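Local coordinates for protein transcriptional regulator, MerR family (Listeria monocytogenes str. 4b F2365, PDB 3GP4) that probably regulates transcription as a DNA-binding dimer of the MerR family, with a helix-turn-helix domain followed by a long helix that pairs two subunits, at residues I91-K94 with N95-V99; A58-I62 with E63-D67. All coordinates share one frame; numbering follows the deposited sequence.

Interaction 1: I91-K94 with N95-V99; sequences IELK and NRIDV
N95 and I91 stand one turn apart on helix 79-130, their side chains running alongside each other in the same direction. The amide nitrogen ND2 of N95 lies 3.8 Å from CG2 of I91, a light contact beside the backbone bond from N95 N to I91 O.

The next position, R96, folds back over the preceding turn, its chain bent at chi3 (-60°). The side chains of R96 and L93 cross at about a right angle. One face of the guanidinium lies over the backbone there: CA of L93 sits 3.6 Å above the plane of the R96 group, off its centre, and CB of L93 is 3.7 Å from R96 NH2. NH2 is hydrogen-bonded to A58 O, just past the end of helix 43-57, while NH1 reaches E92 through a water, whose oxygen accepts from R96 NH1 at 2.9 Å and donates to OE1 of E92 at 2.6 Å.

I97 turns its apolar side toward L93, CD1 to CD1 at 4.1 Å. Both belong to the face covered by the second subunit, L93 packing on L104 and I97 on M100 of that chain, consistent with the antiparallel coiled coil through which MerR regulators dimerise.

At D98 the contact becomes ionic. K94 leaves the backbone with CG anti to N (chi1 173°), then bends at chi2 and chi4 until NZ returns to the carboxylate. K94 NZ donates to the syn lone pair of D98 OD2 at 2.9 Å, with a weak bond to D98 OD1 at 3.0 Å, so both oxygens face the ammonium.

Three kinds of side-chain chemistry thus share two turns: a salt bridge that should favour the charged forms of K94 and D98, an apolar pair facing the partner subunit, and an arginine whose direct and water-mediated bonds restrict its rotation.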
loop_
_atom_site.group_PDB
_atom_site.type_symbol
_atom_site.label_atom_id
_atom_site.label_comp_id
_atom_site.label_asym_id
_atom_site.label_seq_id
_atom_site.Cartn_x
_atom_site.Cartn_y
_atom_site.Cartn_z
ATOM N N ILE A 91 7.002 -8.646 -10.209
ATOM C CA ILE A 91 6.058 -9.714 -9.780
ATOM C C ILE A 91 5.472 -9.397 -8.386
ATOM O O ILE A 91 4.239 -9.471 -8.179
ATOM C CB ILE A 91 6.764 -11.084 -9.783
ATOM C CG1 ILE A 91 6.948 -11.559 -11.230
ATOM C CG2 ILE A 91 6.033 -12.121 -8.890
ATOM C CD1 ILE A 91 7.857 -12.778 -11.340
ATOM N N GLU A 92 6.354 -9.053 -7.453
ATOM C CA GLU A 92 5.940 -8.815 -6.065
ATOM C C GLU A 92 5.069 -7.576 -5.941
ATOM O O GLU A 92 4.112 -7.560 -5.128
ATOM C CB GLU A 92 7.149 -8.746 -5.135
ATOM C CG GLU A 92 7.888 -10.102 -5.083
ATOM C CD GLU A 92 9.172 -10.095 -4.283
ATOM O OE1 GLU A 92 9.386 -9.189 -3.453
ATOM O OE2 GLU A 92 9.975 -11.035 -4.474
ATOM N N LEU A 93 5.398 -6.535 -6.703
ATOM C CA LEU A 93 4.578 -5.322 -6.719
ATOM C C LEU A 93 3.209 -5.635 -7.345
ATOM O O LEU A 93 2.173 -5.172 -6.833
ATOM C CB LEU A 93 5.267 -4.148 -7.470
ATOM C CG LEU A 93 4.437 -2.845 -7.670
ATOM C CD1 LEU A 93 3.844 -2.241 -6.350
ATOM C CD2 LEU A 93 5.252 -1.771 -8.397
ATOM N N LYS A 94 3.206 -6.382 -8.453
ATOM C CA LYS A 94 1.929 -6.752 -9.117
ATOM C C LYS A 94 1.059 -7.538 -8.131
ATOM O O LYS A 94 -0.147 -7.282 -8.040
ATOM C CB LYS A 94 2.148 -7.597 -10.380
ATOM C CG LYS A 94 0.844 -8.169 -11.039
ATOM C CD LYS A 94 -0.086 -6.997 -11.405
ATOM C CE LYS A 94 -1.061 -7.320 -12.581
ATOM N NZ LYS A 94 -2.160 -8.237 -12.200
ATOM N N ASN A 95 1.666 -8.461 -7.397
ATOM C CA ASN A 95 0.921 -9.214 -6.386
ATOM C C ASN A 95 0.323 -8.303 -5.304
ATOM O O ASN A 95 -0.873 -8.456 -5.005
ATOM C CB ASN A 95 1.727 -10.372 -5.827
ATOM C CG ASN A 95 1.982 -11.446 -6.880
ATOM O OD1 ASN A 95 1.324 -11.455 -7.921
ATOM N ND2 ASN A 95 2.947 -12.334 -6.627
ATOM N N ARG A 96 1.100 -7.337 -4.794
ATOM C CA ARG A 96 0.595 -6.332 -3.822
ATOM C C ARG A 96 -0.597 -5.532 -4.338
ATOM O O ARG A 96 -1.621 -5.357 -3.613
ATOM C CB ARG A 96 1.700 -5.386 -3.334
ATOM C CG ARG A 96 2.706 -6.023 -2.367
ATOM C CD ARG A 96 3.592 -4.966 -1.664
ATOM N NE ARG A 96 4.406 -4.138 -2.580
ATOM C CZ ARG A 96 5.564 -4.531 -3.128
ATOM N NH1 ARG A 96 6.035 -5.744 -2.904
ATOM N NH2 ARG A 96 6.242 -3.709 -3.922
ATOM N N ILE A 97 -0.483 -5.058 -5.580
ATOM C CA ILE A 97 -1.589 -4.346 -6.240
ATOM C C ILE A 97 -2.833 -5.241 -6.346
ATOM O O ILE A 97 -3.972 -4.803 -6.019
ATOM C CB ILE A 97 -1.184 -3.778 -7.622
ATOM C CG1 ILE A 97 -0.221 -2.600 -7.433
ATOM C CG2 ILE A 97 -2.410 -3.348 -8.463
ATOM C CD1 ILE A 97 0.552 -2.223 -8.721
ATOM N N ASP A 98 -2.637 -6.491 -6.722
ATOM C CA ASP A 98 -3.799 -7.355 -6.934
ATOM C C ASP A 98 -4.519 -7.624 -5.622
ATOM O O ASP A 98 -5.742 -7.684 -5.624
ATOM C CB ASP A 98 -3.425 -8.656 -7.608
ATOM C CG ASP A 98 -3.099 -8.466 -9.066
ATOM O OD1 ASP A 98 -3.289 -7.339 -9.620
ATOM O OD2 ASP A 98 -2.635 -9.453 -9.655
ATOM N N VAL A 99 -3.762 -7.753 -4.535
ATOM C CA VAL A 99 -4.340 -7.856 -3.195
ATOM C C VAL A 99 -5.108 -6.591 -2.767
ATOM O O VAL A 99 -6.208 -6.694 -2.198
ATOM C CB VAL A 99 -3.287 -8.271 -2.146
ATOM C CG1 VAL A 99 -3.854 -8.200 -0.726
ATOM C CG2 VAL A 99 -2.729 -9.698 -2.461
HETATM O O HOH W 1 8.742 -6.776 -2.658
#

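Interaction 2: A58-I62 with E63-D67; sequences AGLSI and EALID
The flat groups that S61 and I62 present to residues 63-67 are their peptide carbonyls, and both accept backbone N-H groups of helix 62-74. S61 O receives L65 N at 3.1 Å, and it has a second, weak bond from A64 N. I62 O takes I66 N.

S61 occupies the N-cap. Its chi1 of 95°, away from the usual staggered values, swings OG to 3.0 Å from A64 N, from which it accepts a hydrogen bond. The same OG of S61 lies 3.6 Å from CB of A64.

Apolar side chains close the turn on two fronts. L60, just before the cap, crosses L65 at about a right angle, with CD2 meeting CD2 at 4.1 Å; both leucines also pack on M55 of helix 43-57. I62, the first helical residue, touches I66 a turn further on, CG2 of I62 lying 3.7 Å from CD1 of I66, while CG1 of I66 comes to 3.3 Å from I62 O. Y21 and I25 of helix 16-25 pack against I62, joining this turn to the helix-turn-helix unit. Upstream, G59 ends helix 43-57 in a Schellman motif, its positive phi (89°) taking the chain out of the helix.

The chemistry is that of a tight helix-to-helix connection: A64 N, which has no preceding helical turn to serve it, is satisfied by the serine hydroxyl, and the leucine pair seals the buried side of the start.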
loop_
_atom_site.group_PDB
_atom_site.type_symbol
_atom_site.label_atom_id
_atom_site.label_comp_id
_atom_site.label_asym_id
_atom_site.label_seq_id
_atom_site.Cartn_x
_atom_site.Cartn_y
_atom_site.Cartn_z
ATOM N N ALA A 58 6.148 2.733 -3.358
ATOM C CA ALA A 58 5.468 1.504 -3.819
ATOM C C ALA A 58 5.833 0.206 -3.074
ATOM O O ALA A 58 5.340 -0.866 -3.443
ATOM C CB ALA A 58 5.659 1.315 -5.322
ATOM N N GLY A 59 6.743 0.306 -2.099
ATOM C CA GLY A 59 7.121 -0.797 -1.196
ATOM C C GLY A 59 8.247 -1.694 -1.675
ATOM O O GLY A 59 8.442 -2.784 -1.146
ATOM N N LEU A 60 8.988 -1.274 -2.702
ATOM C CA LEU A 60 10.168 -2.069 -3.088
ATOM C C LEU A 60 11.118 -2.026 -1.915
ATOM O O LEU A 60 11.327 -0.959 -1.309
ATOM C CB LEU A 60 10.860 -1.510 -4.345
ATOM C CG LEU A 60 10.256 -2.010 -5.668
ATOM C CD1 LEU A 60 8.878 -1.400 -5.927
ATOM C CD2 LEU A 60 11.204 -1.721 -6.866
ATOM N N SER A 61 11.712 -3.170 -1.588
ATOM C CA SER A 61 12.588 -3.210 -0.425
ATOM C C SER A 61 13.843 -2.381 -0.622
ATOM O O SER A 61 14.378 -2.276 -1.745
ATOM C CB SER A 61 12.918 -4.647 0.018
ATOM O OG SER A 61 14.143 -5.156 -0.516
ATOM N N ILE A 62 14.231 -1.736 0.469
ATOM C CA ILE A 62 15.466 -0.988 0.588
ATOM C C ILE A 62 16.618 -1.906 0.137
ATOM O O ILE A 62 17.481 -1.469 -0.611
ATOM C CB ILE A 62 15.649 -0.526 2.059
ATOM C CG1 ILE A 62 14.908 0.794 2.353
ATOM C CG2 ILE A 62 17.106 -0.409 2.459
ATOM C CD1 ILE A 62 15.642 2.013 2.027
ATOM N N GLU A 63 16.599 -3.178 0.536
ATOM C CA GLU A 63 17.738 -4.081 0.178
ATOM C C GLU A 63 17.787 -4.353 -1.325
ATOM O O GLU A 63 18.869 -4.457 -1.882
ATOM C CB GLU A 63 17.774 -5.392 0.994
ATOM C CG GLU A 63 17.831 -5.219 2.559
ATOM C CD GLU A 63 19.047 -4.437 3.080
ATOM O OE1 GLU A 63 20.086 -4.330 2.387
ATOM O OE2 GLU A 63 18.979 -3.932 4.225
ATOM N N ALA A 64 16.622 -4.454 -1.978
ATOM C CA ALA A 64 16.600 -4.715 -3.428
ATOM C C ALA A 64 17.162 -3.493 -4.155
ATOM O O ALA A 64 17.948 -3.639 -5.098
ATOM C CB ALA A 64 15.186 -5.031 -3.910
ATOM N N LEU A 65 16.778 -2.296 -3.699
ATOM C CA LEU A 65 17.143 -1.048 -4.387
ATOM C C LEU A 65 18.646 -0.777 -4.215
ATOM O O LEU A 65 19.296 -0.298 -5.150
ATOM C CB LEU A 65 16.314 0.132 -3.883
ATOM C CG LEU A 65 14.811 0.057 -4.268
ATOM C CD1 LEU A 65 14.077 1.145 -3.544
ATOM C CD2 LEU A 65 14.621 0.214 -5.774
ATOM N N ILE A 66 19.165 -1.104 -3.034
ATOM C CA ILE A 66 20.618 -1.008 -2.775
ATOM C C ILE A 66 21.380 -1.950 -3.701
ATOM O O ILE A 66 22.391 -1.527 -4.310
ATOM C CB ILE A 66 20.959 -1.208 -1.285
ATOM C CG1 ILE A 66 20.468 0.017 -0.486
ATOM C CG2 ILE A 66 22.492 -1.309 -1.040
ATOM C CD1 ILE A 66 20.486 -0.178 1.053
ATOM N N ASP A 67 20.894 -3.188 -3.860
ATOM C CA ASP A 67 21.524 -4.177 -4.792
ATOM C C ASP A 67 21.526 -3.674 -6.218
ATOM O O ASP A 67 22.512 -3.871 -6.942
ATOM C CB ASP A 67 20.799 -5.555 -4.820
ATOM C CG ASP A 67 21.226 -6.491 -3.707
ATOM O OD1 ASP A 67 21.974 -6.082 -2.798
ATOM O OD2 ASP A 67 20.792 -7.667 -3.737
#

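Overall arrangement
The two contacts touch where R96 and L93 of interaction 1 meet the loop residues 58-60 of interaction 2. Helix 79-130 is thereby tied to the connection that follows helix 43-57, within the DNA-binding domain. Both contacts are partly buried, but differently: interaction 1 lies in mid-helix, its buried L93 and I97 facing the second subunit and its polar residues more open, whereas interaction 2 buries L60 and L65 against other parts of its own chain. Accordingly the former adds a salt bridge and a water-linked E92-R96 pair to regular helix bonds, while the latter depends on capping where a helix begins.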